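Local coordinates for regulatory protein PcrH (Pseudomonas aeruginosa, PDB 2XCB) that probably serves as a type III secretion chaperone for translocator proteins, forming an all-helical dimer that holds the chaperone-binding region of PopD, at residues Thr17-Gln20 with Leu21-Leu24; Asp35-Gln38 with Lys39-Ala43; His49-Ala52 with Arg53-Leu56; Leu65-Tyr68 with Glu69-Leu72; Pro120-Glu123 with Ala124-Ala127. All coordinates share one frame; numbering follows the deposited sequence. Where two conformers were deposited one is given.

Contact 1: residues Thr17-Gln20 with Leu21-Leu24; sequences TLEQ and LYAL
The carboxylate of E19 lies alongside the phenol ring of Y22, one helical turn apart, with OE2 of E19 3.8 Å from CD2 of Y22. The two side chains point the same way, and their flat groups are turned 54° against each other, so they neither stack nor meet squarely; OE2 approaches the ring obliquely. R53, from helix 52-64 and outside the two segments, meets both groups. It makes a salt bridge to OE1 of E19 and a cation-pi contact with the Y22 ring, while the phenol oxygen is hydrogen-bonded to the backbone of the bound peptide. The torsions account for the shared direction: in Y22, CG stands opposite the backbone N (chi1 172°), and E19 makes a similar first turn before bending at chi2.

Beneath the side chains run four consecutive i to i+4 bonds of helix 15-30. The amide N of L21 reaches O of T17 at 2.9 Å, N of Y22 reaches O of L18 at 2.8 Å, and N of A23 reaches O of E19 at 2.9 Å with an almost straight N-H direction (171°). L24 N closes the series on Q20 O at 2.9 Å. NE2 of Q20 bonds to Q28 of the second subunit. L21 and L24 pack against helix 34-47 of their own chain, and each also packs on the second subunit.

Chemically, the E19 carboxylate and the electron-rich Y22 ring both lie beside the R53 cation, which probably offsets their mutual proximity and helps orient the tyrosine whose hydroxyl binds the peptide.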
loop_
_atom_site.group_PDB
_atom_site.type_symbol
_atom_site.label_atom_id
_atom_site.label_comp_id
_atom_site.label_asym_id
_atom_site.label_seq_id
_atom_site.Cartn_x
_atom_site.Cartn_y
_atom_site.Cartn_z
ATOM N N THR A 17 8.114 -6.126 0.101
ATOM C CA THR A 17 7.147 -5.012 0.297
ATOM C C THR A 17 5.916 -5.161 -0.598
ATOM O O THR A 17 4.802 -4.981 -0.114
ATOM C CB THR A 17 7.759 -3.588 0.089
ATOM O OG1 THR A 17 8.788 -3.400 1.054
ATOM C CG2 THR A 17 6.695 -2.462 0.331
ATOM N N LEU A 18 6.111 -5.482 -1.884
ATOM C CA LEU A 18 4.942 -5.889 -2.731
ATOM C C LEU A 18 4.050 -6.965 -2.130
ATOM O O LEU A 18 2.833 -6.862 -2.147
ATOM C CB LEU A 18 5.383 -6.314 -4.125
ATOM C CG LEU A 18 6.025 -5.159 -4.862
ATOM C CD1 LEU A 18 6.724 -5.626 -6.094
ATOM C CD2 LEU A 18 4.999 -4.101 -5.166
ATOM N N GLU A 19 4.655 -7.997 -1.555
ATOM C CA GLU A 19 3.919 -9.052 -0.896
ATOM C C GLU A 19 3.080 -8.536 0.260
ATOM O O GLU A 19 1.912 -8.920 0.432
ATOM C CB GLU A 19 4.873 -10.139 -0.424
ATOM C CG GLU A 19 4.205 -11.495 -0.188
ATOM C CD GLU A 19 3.106 -11.869 -1.242
ATOM O OE1 GLU A 19 3.423 -11.854 -2.466
ATOM O OE2 GLU A 19 1.937 -12.149 -0.792
ATOM N N GLN A 20 3.647 -7.645 1.056
ATOM C CA GLN A 20 2.865 -7.049 2.134
ATOM C C GLN A 20 1.769 -6.116 1.636
ATOM O O GLN A 20 0.662 -6.016 2.232
ATOM C CB GLN A 20 3.797 -6.331 3.127
ATOM C CG GLN A 20 4.725 -7.290 3.880
ATOM C CD GLN A 20 5.831 -6.533 4.637
ATOM O OE1 GLN A 20 5.566 -5.499 5.235
ATOM N NE2 GLN A 20 7.072 -7.040 4.587
ATOM N N LEU A 21 2.032 -5.460 0.522
ATOM C CA LEU A 21 1.013 -4.611 -0.070
ATOM C C LEU A 21 -0.122 -5.442 -0.694
ATOM O O LEU A 21 -1.291 -5.061 -0.614
ATOM C CB LEU A 21 1.698 -3.821 -1.140
ATOM C CG LEU A 21 1.444 -2.351 -1.318
ATOM C CD1 LEU A 21 1.075 -1.717 0.033
ATOM C CD2 LEU A 21 2.705 -1.738 -1.939
ATOM N N TYR A 22 0.226 -6.579 -1.310
ATOM C CA TYR A 22 -0.804 -7.506 -1.752
ATOM C C TYR A 22 -1.639 -8.008 -0.603
ATOM O O TYR A 22 -2.879 -8.012 -0.697
ATOM C CB TYR A 22 -0.232 -8.632 -2.624
ATOM C CG TYR A 22 -1.280 -9.721 -2.924
ATOM C CD1 TYR A 22 -2.209 -9.539 -3.931
ATOM C CD2 TYR A 22 -1.393 -10.877 -2.118
ATOM C CE1 TYR A 22 -3.170 -10.503 -4.214
ATOM C CE2 TYR A 22 -2.405 -11.858 -2.387
ATOM C CZ TYR A 22 -3.269 -11.641 -3.395
ATOM O OH TYR A 22 -4.213 -12.570 -3.673
ATOM N N ALA A 23 -0.992 -8.413 0.515
ATOM C CA ALA A 23 -1.706 -8.756 1.741
ATOM C C ALA A 23 -2.673 -7.690 2.217
ATOM O O ALA A 23 -3.784 -8.003 2.737
ATOM C CB ALA A 23 -0.703 -9.061 2.907
ATOM N N LEU A 24 -2.231 -6.440 2.121
ATOM C CA LEU A 24 -3.025 -5.313 2.612
ATOM C C LEU A 24 -4.280 -5.229 1.757
ATOM O O LEU A 24 -5.402 -5.145 2.291
ATOM C CB LEU A 24 -2.209 -3.994 2.610
ATOM C CG LEU A 24 -2.790 -2.687 3.174
ATOM C CD1 LEU A 24 -1.687 -1.832 3.754
ATOM C CD2 LEU A 24 -3.424 -1.878 2.099
#

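Contact 2: residues Asp35-Gln38 with Lys39-Ala43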
loop_
_atom_site.group_PDB
_atom_site.type_symbol
_atom_site.label_atom_id
_atom_site.label_comp_id
_atom_site.label_asym_id
_atom_site.label_seq_id
_atom_site.Cartn_x
_atom_site.Cartn_y
_atom_site.Cartn_z
ATOM N N ASP A 35 -13.518 -0.160 -2.501
ATOM C CA ASP A 35 -12.881 1.016 -3.107
ATOM C C ASP A 35 -11.406 1.139 -2.761
ATOM O O ASP A 35 -10.589 1.541 -3.584
ATOM C CB ASP A 35 -13.602 2.289 -2.655
ATOM C CG ASP A 35 -14.508 2.790 -3.729
ATOM O OD1 ASP A 35 -13.940 3.227 -4.792
ATOM O OD2 ASP A 35 -15.756 2.682 -3.542
ATOM N N ASP A 36 -11.106 0.817 -1.518
ATOM C CA ASP A 36 -9.748 0.872 -1.032
ATOM C C ASP A 36 -8.946 -0.276 -1.614
ATOM O O ASP A 36 -7.800 -0.093 -2.002
ATOM C CB ASP A 36 -9.733 0.732 0.473
ATOM C CG ASP A 36 -9.969 2.082 1.190
ATOM O OD1 ASP A 36 -10.264 3.172 0.595
ATOM O OD2 ASP A 36 -9.772 2.032 2.366
ATOM N N ALA A 37 -9.553 -1.457 -1.641
ATOM C CA ALA A 37 -8.886 -2.626 -2.204
ATOM C C ALA A 37 -8.609 -2.365 -3.697
ATOM O O ALA A 37 -7.522 -2.631 -4.207
ATOM C CB ALA A 37 -9.721 -3.852 -1.994
ATOM N N GLN A 38 -9.584 -1.800 -4.388
ATOM C CA GLN A 38 -9.345 -1.503 -5.819
ATOM C C GLN A 38 -8.096 -0.634 -6.040
ATOM O O GLN A 38 -7.343 -0.818 -6.993
ATOM C CB GLN A 38 -10.529 -0.750 -6.411
ATOM C CG GLN A 38 -10.400 -0.644 -7.953
ATOM C CD GLN A 38 -11.498 0.189 -8.581
ATOM O OE1 GLN A 38 -11.587 0.305 -9.817
ATOM N NE2 GLN A 38 -12.273 0.850 -7.744
ATOM N N LYS A 39 -7.957 0.390 -5.220
ATOM C CA LYS A 39 -6.836 1.293 -5.333
ATOM C C LYS A 39 -5.523 0.596 -5.032
ATOM O O LYS A 39 -4.525 0.845 -5.685
ATOM C CB LYS A 39 -7.010 2.490 -4.349
ATOM C CG LYS A 39 -8.189 3.384 -4.728
ATOM C CD LYS A 39 -8.578 4.330 -3.689
ATOM C CE LYS A 39 -9.510 5.366 -4.378
ATOM N NZ LYS A 39 -10.132 6.194 -3.319
ATOM N N ILE A 40 -5.483 -0.219 -4.003
ATOM C CA ILE A 40 -4.258 -0.987 -3.760
ATOM C C ILE A 40 -3.900 -1.928 -4.954
ATOM O O ILE A 40 -2.752 -1.970 -5.444
ATOM C CB ILE A 40 -4.428 -1.733 -2.436
ATOM C CG1 ILE A 40 -4.591 -0.675 -1.334
ATOM C CG2 ILE A 40 -3.253 -2.710 -2.191
ATOM C CD1 ILE A 40 -3.247 0.014 -0.990
ATOM N N PHE A 41 -4.926 -2.615 -5.511
ATOM C CA PHE A 41 -4.627 -3.519 -6.624
ATOM C C PHE A 41 -4.240 -2.765 -7.894
ATOM O O PHE A 41 -3.365 -3.242 -8.627
ATOM C CB PHE A 41 -5.793 -4.508 -6.887
ATOM C CG PHE A 41 -5.958 -5.500 -5.810
ATOM C CD1 PHE A 41 -4.935 -6.344 -5.475
ATOM C CD2 PHE A 41 -7.173 -5.617 -5.146
ATOM C CE1 PHE A 41 -5.118 -7.291 -4.438
ATOM C CE2 PHE A 41 -7.346 -6.528 -4.171
ATOM C CZ PHE A 41 -6.335 -7.334 -3.794
ATOM N N GLN A 42 -4.887 -1.622 -8.137
ATOM C CA GLN A 42 -4.557 -0.809 -9.242
ATOM C C GLN A 42 -3.099 -0.392 -9.078
ATOM O O GLN A 42 -2.340 -0.422 -10.051
ATOM C CB GLN A 42 -5.528 0.379 -9.316
ATOM C CG GLN A 42 -5.137 1.544 -10.205
ATOM C CD GLN A 42 -5.346 1.311 -11.700
ATOM O OE1 GLN A 42 -6.200 0.538 -12.115
ATOM N NE2 GLN A 42 -4.564 2.005 -12.510
ATOM N N ALA A 43 -2.673 -0.094 -7.832
ATOM C CA ALA A 43 -1.257 0.319 -7.645
ATOM C C ALA A 43 -0.359 -0.841 -8.031
ATOM O O ALA A 43 0.607 -0.643 -8.749
ATOM C CB ALA A 43 -0.974 0.768 -6.155
#
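K39 runs its extended chain past the carbonyl O of D35, with CG of K39 3.2 Å from that oxygen and CD close behind. The same oxygen receives the K39 amide through a weak bond, N to O 3.3 Å. The following amides are better satisfied: N of I40 lies 3.1 Å from O of D36, N of F41 2.9 Å from O of A37, and N of Q42 2.8 Å from O of Q38. The F41 bond is nearly linear at its hydrogen (166°).

The side-chain polar groups find their partners further off. NZ of K39 stays 5.0 Å from OD1 of D35 and 4.9 Å from OD1 of D36, near enough for a probable electrostatic effect but not in contact; it bonds instead to the backbone O of R11 of the second subunit. OD2 of D36 accepts from S14 N and is hydrogen-bonded to T17 OG1, both of the second subunit, and OE1 of Q38 takes a bond from R62 NE.

CG of F41 lies opposite its own carbonyl carbon (chi1 -69°), which carries the ring back along the preceding turn, where O of A37 meets it obliquely. The apolar part is small: CE2 of F41 reaches CB of A37 at 4.2 Å.

Among the neighbouring helices, A37 and F41 pack on C61 of helix 52-64, I40 on L24 of helix 15-30, and F41 also on the bound peptide, while D36, K39 and Q42 meet the second subunit, so helix 34-47 is shared between intramolecular packing and the dimer interface.

Contact 3: residues His49-Ala52 with Arg53-Leu56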
loop_
_atom_site.group_PDB
_atom_site.type_symbol
_atom_site.label_atom_id
_atom_site.label_comp_id
_atom_site.label_asym_id
_atom_site.label_seq_id
_atom_site.Cartn_x
_atom_site.Cartn_y
_atom_site.Cartn_z
ATOM N N HIS A 49 3.528 -5.567 -13.855
ATOM C CA HIS A 49 2.614 -5.794 -14.975
ATOM C C HIS A 49 2.276 -7.277 -15.276
ATOM O O HIS A 49 1.504 -7.538 -16.202
ATOM C CB HIS A 49 3.178 -5.186 -16.278
ATOM C CG HIS A 49 3.492 -3.720 -16.222
ATOM N ND1 HIS A 49 3.093 -2.894 -15.192
ATOM C CD2 HIS A 49 4.112 -2.915 -17.123
ATOM C CE1 HIS A 49 3.475 -1.653 -15.440
ATOM N NE2 HIS A 49 4.095 -1.634 -16.601
ATOM N N TYR A 50 2.824 -8.246 -14.520
ATOM C CA TYR A 50 2.747 -9.672 -14.933
ATOM C C TYR A 50 2.200 -10.594 -13.873
ATOM O O TYR A 50 2.004 -11.785 -14.130
ATOM C CB TYR A 50 4.116 -10.205 -15.390
ATOM C CG TYR A 50 4.750 -9.315 -16.432
ATOM C CD1 TYR A 50 5.787 -8.455 -16.089
ATOM C CD2 TYR A 50 4.272 -9.282 -17.741
ATOM C CE1 TYR A 50 6.378 -7.620 -17.027
ATOM C CE2 TYR A 50 4.836 -8.437 -18.693
ATOM C CZ TYR A 50 5.912 -7.615 -18.319
ATOM O OH TYR A 50 6.500 -6.765 -19.230
ATOM N N ASP A 51 1.989 -10.079 -12.668
ATOM C CA ASP A 51 1.556 -10.950 -11.578
ATOM C C ASP A 51 0.024 -11.091 -11.668
ATOM O O ASP A 51 -0.702 -10.171 -11.296
ATOM C CB ASP A 51 2.010 -10.389 -10.199
ATOM C CG ASP A 51 1.792 -11.361 -9.103
ATOM O OD1 ASP A 51 2.651 -11.388 -8.191
ATOM O OD2 ASP A 51 0.761 -12.119 -9.139
ATOM N N ALA A 52 -0.461 -12.218 -12.209
ATOM C CA ALA A 52 -1.918 -12.429 -12.383
ATOM C C ALA A 52 -2.748 -12.197 -11.089
ATOM O O ALA A 52 -3.892 -11.780 -11.165
ATOM C CB ALA A 52 -2.211 -13.845 -12.998
ATOM N N ARG A 53 -2.210 -12.511 -9.912
ATOM C CA ARG A 53 -2.966 -12.240 -8.686
ATOM C C ARG A 53 -3.465 -10.804 -8.591
ATOM O O ARG A 53 -4.615 -10.539 -8.100
ATOM C CB ARG A 53 -2.194 -12.579 -7.401
ATOM C CG ARG A 53 -1.527 -13.962 -7.331
ATOM C CD ARG A 53 -0.508 -14.137 -6.070
ATOM N NE ARG A 53 0.580 -13.162 -6.174
ATOM C CZ ARG A 53 1.307 -12.696 -5.163
ATOM N NH1 ARG A 53 1.115 -13.136 -3.911
ATOM N NH2 ARG A 53 2.247 -11.802 -5.424
ATOM N N TYR A 54 -2.641 -9.870 -9.029
ATOM C CA TYR A 54 -3.016 -8.442 -8.887
ATOM C C TYR A 54 -4.206 -8.110 -9.801
ATOM O O TYR A 54 -5.028 -7.247 -9.498
ATOM C CB TYR A 54 -1.847 -7.493 -9.247
ATOM C CG TYR A 54 -0.592 -7.732 -8.435
ATOM C CD1 TYR A 54 -0.658 -8.454 -7.246
ATOM C CD2 TYR A 54 0.655 -7.231 -8.844
ATOM C CE1 TYR A 54 0.536 -8.713 -6.468
ATOM C CE2 TYR A 54 1.870 -7.492 -8.057
ATOM C CZ TYR A 54 1.753 -8.207 -6.885
ATOM O OH TYR A 54 2.886 -8.453 -6.138
ATOM N N PHE A 55 -4.286 -8.789 -10.938
ATOM C CA PHE A 55 -5.352 -8.453 -11.940
ATOM C C PHE A 55 -6.677 -9.104 -11.567
ATOM O O PHE A 55 -7.771 -8.556 -11.845
ATOM C CB PHE A 55 -4.887 -8.822 -13.351
ATOM C CG PHE A 55 -3.701 -7.968 -13.791
ATOM C CD1 PHE A 55 -3.901 -6.680 -14.306
ATOM C CD2 PHE A 55 -2.417 -8.403 -13.596
ATOM C CE1 PHE A 55 -2.783 -5.830 -14.632
ATOM C CE2 PHE A 55 -1.304 -7.556 -13.933
ATOM C CZ PHE A 55 -1.484 -6.311 -14.435
ATOM N N LEU A 56 -6.555 -10.288 -10.967
ATOM C CA LEU A 56 -7.660 -11.027 -10.293
ATOM C C LEU A 56 -8.192 -10.153 -9.211
ATOM O O LEU A 56 -9.397 -9.930 -9.108
ATOM C CB LEU A 56 -7.179 -12.406 -9.717
ATOM C CG LEU A 56 -8.418 -13.235 -9.255
ATOM C CD1 LEU A 56 -9.381 -13.475 -10.445
ATOM C CD2 LEU A 56 -8.007 -14.532 -8.592
#
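H49 turns its carbonyl oxygen toward the phenyl ring of F55, O to CE2 3.6 Å, approaching it obliquely; the same oxygen takes a hydrogen bond from Y77 OH. At Y50 the backbone N comes to the edge of the F55 ring.

D51, the N-cap of helix 52-64, carries most of the contact. With CG opposite its backbone N (chi1 -170°), it brings OD2 beside the R53 amide N, which OD2 accepts at 3.1 Å in a weak capping bond. The R53 guanidinium meets the carboxylate side-on: NH2 bonds to OD1 at 2.8 Å and NE to OD2 at 3.1 Å, both on the syn sides, with the two planes only 22° apart. CB of D51 sits over the Y54 ring in a CH-pi contact, 3.8 Å from the centroid and 19° off the normal, while D51 O receives Y54 N at 3.0 Å.

A52 O next accepts L56 N at 3.1 Å, the first full helical bond of this region, and F55 N weakly.

Further out, NH1 of R53 makes a salt bridge to E19, and the guanidinium has a cation-pi contact with Y22, both on helix 15-30. One carboxylate thus caps the helix and takes NE and NH2, and the arginine probably shares its charge between two acids; the two-point grip limits its rotation.

Contact 4: residues Leu65-Tyr68 with Glu69-Leu72; sequences LGLY and EQAL
L67 and Y68 give their carbonyl oxygens to the first turn of helix 68-81: N of A71 bonds to O of L67 at 3.0 Å and N of L72 to O of Y68 at 2.8 Å. The approach to this turn is sharply shaped. G66, with positive phi, leaves helix 52-64 in a Schellman motif, with two bonds back into the last turn. L67 then has phi -94° and psi 70°, the centre of an inverse gamma turn, in which the amide of Y68 reaches back to O of G66 through a weak bond of 3.2 Å. L67 occupies the N-cap position, and having an apolar side chain it offers no polar group there. The Schellman turn thus joins helices 52-64 and 68-81, consistent with the helical hairpins of a tetratricopeptide-like chaperone.

Among the side chains, Y68 sets its CG opposite the carbonyl carbon (chi1 -52°), which folds the phenol back toward the turn: one face of the ring lies over C of G66, 3.8 Å above the plane and displaced toward the rim. Across the contact, L72 leans on the Y68 carbonyl, its CG 3.4 Å from that oxygen. CB of A71 lies 3.6 Å from both O of L67 and O of Y68.

Outside the two segments, R62 donates from NH1 to the backbone O of Q70, and Y68, A71 and L72 pack on helix 87-98.

Since L67 makes no polar side-chain cap, main-chain bonds hold the helix start: the Schellman pair, the weak gamma-turn bond and the two i to i+4 bonds.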
loop_
_atom_site.group_PDB
_atom_site.type_symbol
_atom_site.label_atom_id
_atom_site.label_comp_id
_atom_site.label_asym_id
_atom_site.label_seq_id
_atom_site.Cartn_x
_atom_site.Cartn_y
_atom_site.Cartn_z
ATOM N N LEU A 65 -18.193 -3.775 -7.039
ATOM C CA LEU A 65 -18.686 -2.408 -7.160
ATOM C C LEU A 65 -19.582 -2.197 -8.380
ATOM O O LEU A 65 -19.985 -1.081 -8.683
ATOM C CB LEU A 65 -17.466 -1.466 -7.328
ATOM C CG LEU A 65 -16.628 -1.281 -6.053
ATOM C CD1 LEU A 65 -15.321 -0.541 -6.438
ATOM C CD2 LEU A 65 -17.455 -0.488 -5.002
ATOM N N GLY A 66 -19.833 -3.245 -9.135
ATOM C CA GLY A 66 -20.727 -3.085 -10.301
ATOM C C GLY A 66 -20.084 -2.469 -11.473
ATOM O O GLY A 66 -20.781 -2.028 -12.425
ATOM N N LEU A 67 -18.750 -2.423 -11.492
ATOM C CA LEU A 67 -18.088 -1.868 -12.647
ATOM C C LEU A 67 -17.730 -3.010 -13.612
ATOM O O LEU A 67 -16.557 -3.297 -13.795
ATOM C CB LEU A 67 -16.770 -1.152 -12.230
ATOM C CG LEU A 67 -17.058 0.041 -11.331
ATOM C CD1 LEU A 67 -15.724 0.631 -10.834
ATOM C CD2 LEU A 67 -17.912 1.115 -12.119
ATOM N N TYR A 68 -18.721 -3.633 -14.262
ATOM C CA TYR A 68 -18.450 -4.859 -15.000
ATOM C C TYR A 68 -17.531 -4.729 -16.213
ATOM O O TYR A 68 -16.743 -5.602 -16.465
ATOM C CB TYR A 68 -19.786 -5.526 -15.393
ATOM C CG TYR A 68 -20.680 -5.708 -14.226
ATOM C CD1 TYR A 68 -20.381 -6.668 -13.286
ATOM C CD2 TYR A 68 -21.814 -4.878 -14.024
ATOM C CE1 TYR A 68 -21.173 -6.853 -12.197
ATOM C CE2 TYR A 68 -22.627 -5.044 -12.918
ATOM C CZ TYR A 68 -22.292 -6.063 -12.023
ATOM O OH TYR A 68 -23.022 -6.295 -10.939
ATOM N N GLU A 69 -17.673 -3.662 -16.986
ATOM C CA GLU A 69 -16.820 -3.478 -18.155
ATOM C C GLU A 69 -15.336 -3.306 -17.715
ATOM O O GLU A 69 -14.418 -3.905 -18.322
ATOM C CB GLU A 69 -17.288 -2.279 -18.971
ATOM C CG GLU A 69 -18.698 -2.403 -19.480
ATOM C CD GLU A 69 -18.792 -3.112 -20.820
ATOM O OE1 GLU A 69 -17.822 -3.808 -21.234
ATOM O OE2 GLU A 69 -19.872 -2.967 -21.453
ATOM N N GLN A 70 -15.089 -2.538 -16.655
ATOM C CA GLN A 70 -13.688 -2.398 -16.164
ATOM C C GLN A 70 -13.181 -3.693 -15.540
ATOM O O GLN A 70 -11.986 -4.022 -15.691
ATOM C CB GLN A 70 -13.574 -1.281 -15.148
ATOM C CG GLN A 70 -13.913 0.071 -15.754
ATOM C CD GLN A 70 -13.613 1.191 -14.745
ATOM O OE1 GLN A 70 -12.619 1.125 -14.050
ATOM N NE2 GLN A 70 -14.467 2.178 -14.655
ATOM N N ALA A 71 -14.087 -4.464 -14.912
ATOM C CA ALA A 71 -13.738 -5.800 -14.375
ATOM C C ALA A 71 -13.352 -6.693 -15.525
ATOM O O ALA A 71 -12.314 -7.353 -15.480
ATOM C CB ALA A 71 -14.914 -6.443 -13.539
ATOM N N LEU A 72 -14.091 -6.607 -16.647
ATOM C CA LEU A 72 -13.736 -7.473 -17.758
ATOM C C LEU A 72 -12.288 -7.143 -18.274
ATOM O O LEU A 72 -11.582 -8.058 -18.591
ATOM C CB LEU A 72 -14.737 -7.332 -18.920
ATOM C CG LEU A 72 -16.112 -7.985 -18.753
ATOM C CD1 LEU A 72 -17.034 -7.454 -19.849
ATOM C CD2 LEU A 72 -15.916 -9.459 -18.974
#

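Contact 5: residues Pro120-Glu123 with Ala124-Ala127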
loop_
_atom_site.group_PDB
_atom_site.type_symbol
_atom_site.label_atom_id
_atom_site.label_comp_id
_atom_site.label_asym_id
_atom_site.label_seq_id
_atom_site.Cartn_x
_atom_site.Cartn_y
_atom_site.Cartn_z
ATOM N N PRO A 120 -7.116 -30.673 -10.019
ATOM C CA PRO A 120 -7.881 -31.157 -8.834
ATOM C C PRO A 120 -8.204 -30.090 -7.752
ATOM O O PRO A 120 -9.281 -30.131 -7.146
ATOM C CB PRO A 120 -7.007 -32.298 -8.295
ATOM C CG PRO A 120 -6.178 -32.734 -9.493
ATOM C CD PRO A 120 -5.879 -31.461 -10.223
ATOM N N ALA A 121 -7.319 -29.111 -7.570
ATOM C CA ALA A 121 -7.592 -27.939 -6.691
ATOM C C ALA A 121 -8.907 -27.185 -7.033
ATOM O O ALA A 121 -9.503 -26.506 -6.186
ATOM C CB ALA A 121 -6.404 -26.950 -6.761
ATOM N N HIS A 122 -9.334 -27.296 -8.292
ATOM C CA HIS A 122 -10.477 -26.541 -8.770
ATOM C C HIS A 122 -11.736 -27.393 -9.072
ATOM O O HIS A 122 -12.567 -26.999 -9.902
ATOM C CB HIS A 122 -10.086 -25.750 -10.021
ATOM C CG HIS A 122 -9.125 -24.623 -9.782
ATOM N ND1 HIS A 122 -9.503 -23.428 -9.195
ATOM C CD2 HIS A 122 -7.827 -24.468 -10.146
ATOM C CE1 HIS A 122 -8.474 -22.598 -9.188
ATOM N NE2 HIS A 122 -7.450 -23.200 -9.769
ATOM N N GLU A 123 -11.897 -28.519 -8.381
ATOM C CA GLU A 123 -13.072 -29.378 -8.561
ATOM C C GLU A 123 -14.453 -28.731 -8.254
ATOM O O GLU A 123 -15.412 -28.992 -8.957
ATOM C CB GLU A 123 -12.885 -30.655 -7.726
ATOM C CG GLU A 123 -14.054 -31.655 -7.749
ATOM C CD GLU A 123 -13.692 -33.004 -7.070
ATOM O OE1 GLU A 123 -13.299 -32.997 -5.872
ATOM O OE2 GLU A 123 -13.799 -34.069 -7.732
ATOM N N ALA A 124 -14.566 -27.909 -7.207
ATOM C CA ALA A 124 -15.834 -27.210 -6.928
ATOM C C ALA A 124 -16.182 -26.179 -8.030
ATOM O O ALA A 124 -17.342 -26.045 -8.436
ATOM C CB ALA A 124 -15.784 -26.533 -5.548
ATOM N N LEU A 125 -15.175 -25.452 -8.504
ATOM C CA LEU A 125 -15.356 -24.433 -9.522
ATOM C C LEU A 125 -15.785 -25.057 -10.851
ATOM O O LEU A 125 -16.645 -24.488 -11.511
ATOM C CB LEU A 125 -14.076 -23.572 -9.714
ATOM C CG LEU A 125 -14.167 -22.277 -10.557
ATOM C CD1 LEU A 125 -15.234 -21.350 -10.013
ATOM C CD2 LEU A 125 -12.824 -21.536 -10.641
ATOM N N ALA A 126 -15.186 -26.190 -11.215
ATOM C CA ALA A 126 -15.536 -26.928 -12.418
ATOM C C ALA A 126 -17.044 -27.238 -12.430
ATOM O O ALA A 126 -17.715 -26.965 -13.407
ATOM C CB ALA A 126 -14.721 -28.182 -12.564
ATOM N N ALA A 127 -17.569 -27.738 -11.321
ATOM C CA ALA A 127 -19.004 -28.021 -11.185
ATOM C C ALA A 127 -19.846 -26.761 -11.259
ATOM O O ALA A 127 -20.894 -26.748 -11.906
ATOM C CB ALA A 127 -19.261 -28.767 -9.878
#
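H122 and E123 supply the backbone acceptors with which helix 123-140 begins. N of A126 bonds to O of H122 at 3.0 Å, with an N-H...O angle of 161°, and the following bond, N of A127 to O of E123, is weak at 3.4 Å. Ahead of them, within 120-123, N of E123 makes another weak bond to O of P120, 3.3 Å long, where P120 and A121 form a short 3-10 segment.

This is a helix start in which H122 holds the N-cap position, and the 3-10 turn runs into it from the loop after helix 102-117. The all-helical succession of antiparallel hairpins is consistent with the tetratricopeptide-repeat-like fold of such chaperones.

Van der Waals contacts are few. H122 and L125 lie side by side and point the same way, ND1 of H122 meeting CD2 of L125 obliquely at 4.1 Å. L125 reaches this place with CG opposite its backbone N (chi1 -169°). CB of L125 and CB of A126 both rest near O of H122, at 3.7 Å and 3.6 Å.

Beyond the segments, H122 and L125 pack together against P86, L125 continues onto F90 of helix 87-98, and A126 meets A116 of helix 102-117.

In the fold
From the N terminus the five contacts follow in series, none enclosing or crossing another, and each is local, joining neighbouring turns rather than closing a long loop. Contacts 1 and 2 lie on consecutive helices, touch through L24 and I40 and through Y22 and F41, and both face the second subunit. Contact 3 starts the next helix and meets contact 1 through the E19-R53 salt bridge and where Y22 packs on Y54, and contact 2 where F41 passes Y54. Contact 4, at the turn leading to helix 68-81, touches contact 2 through L65 and Q38. Contact 5 stands apart, on the opposite side of the chain's centre from contacts 2 and 4.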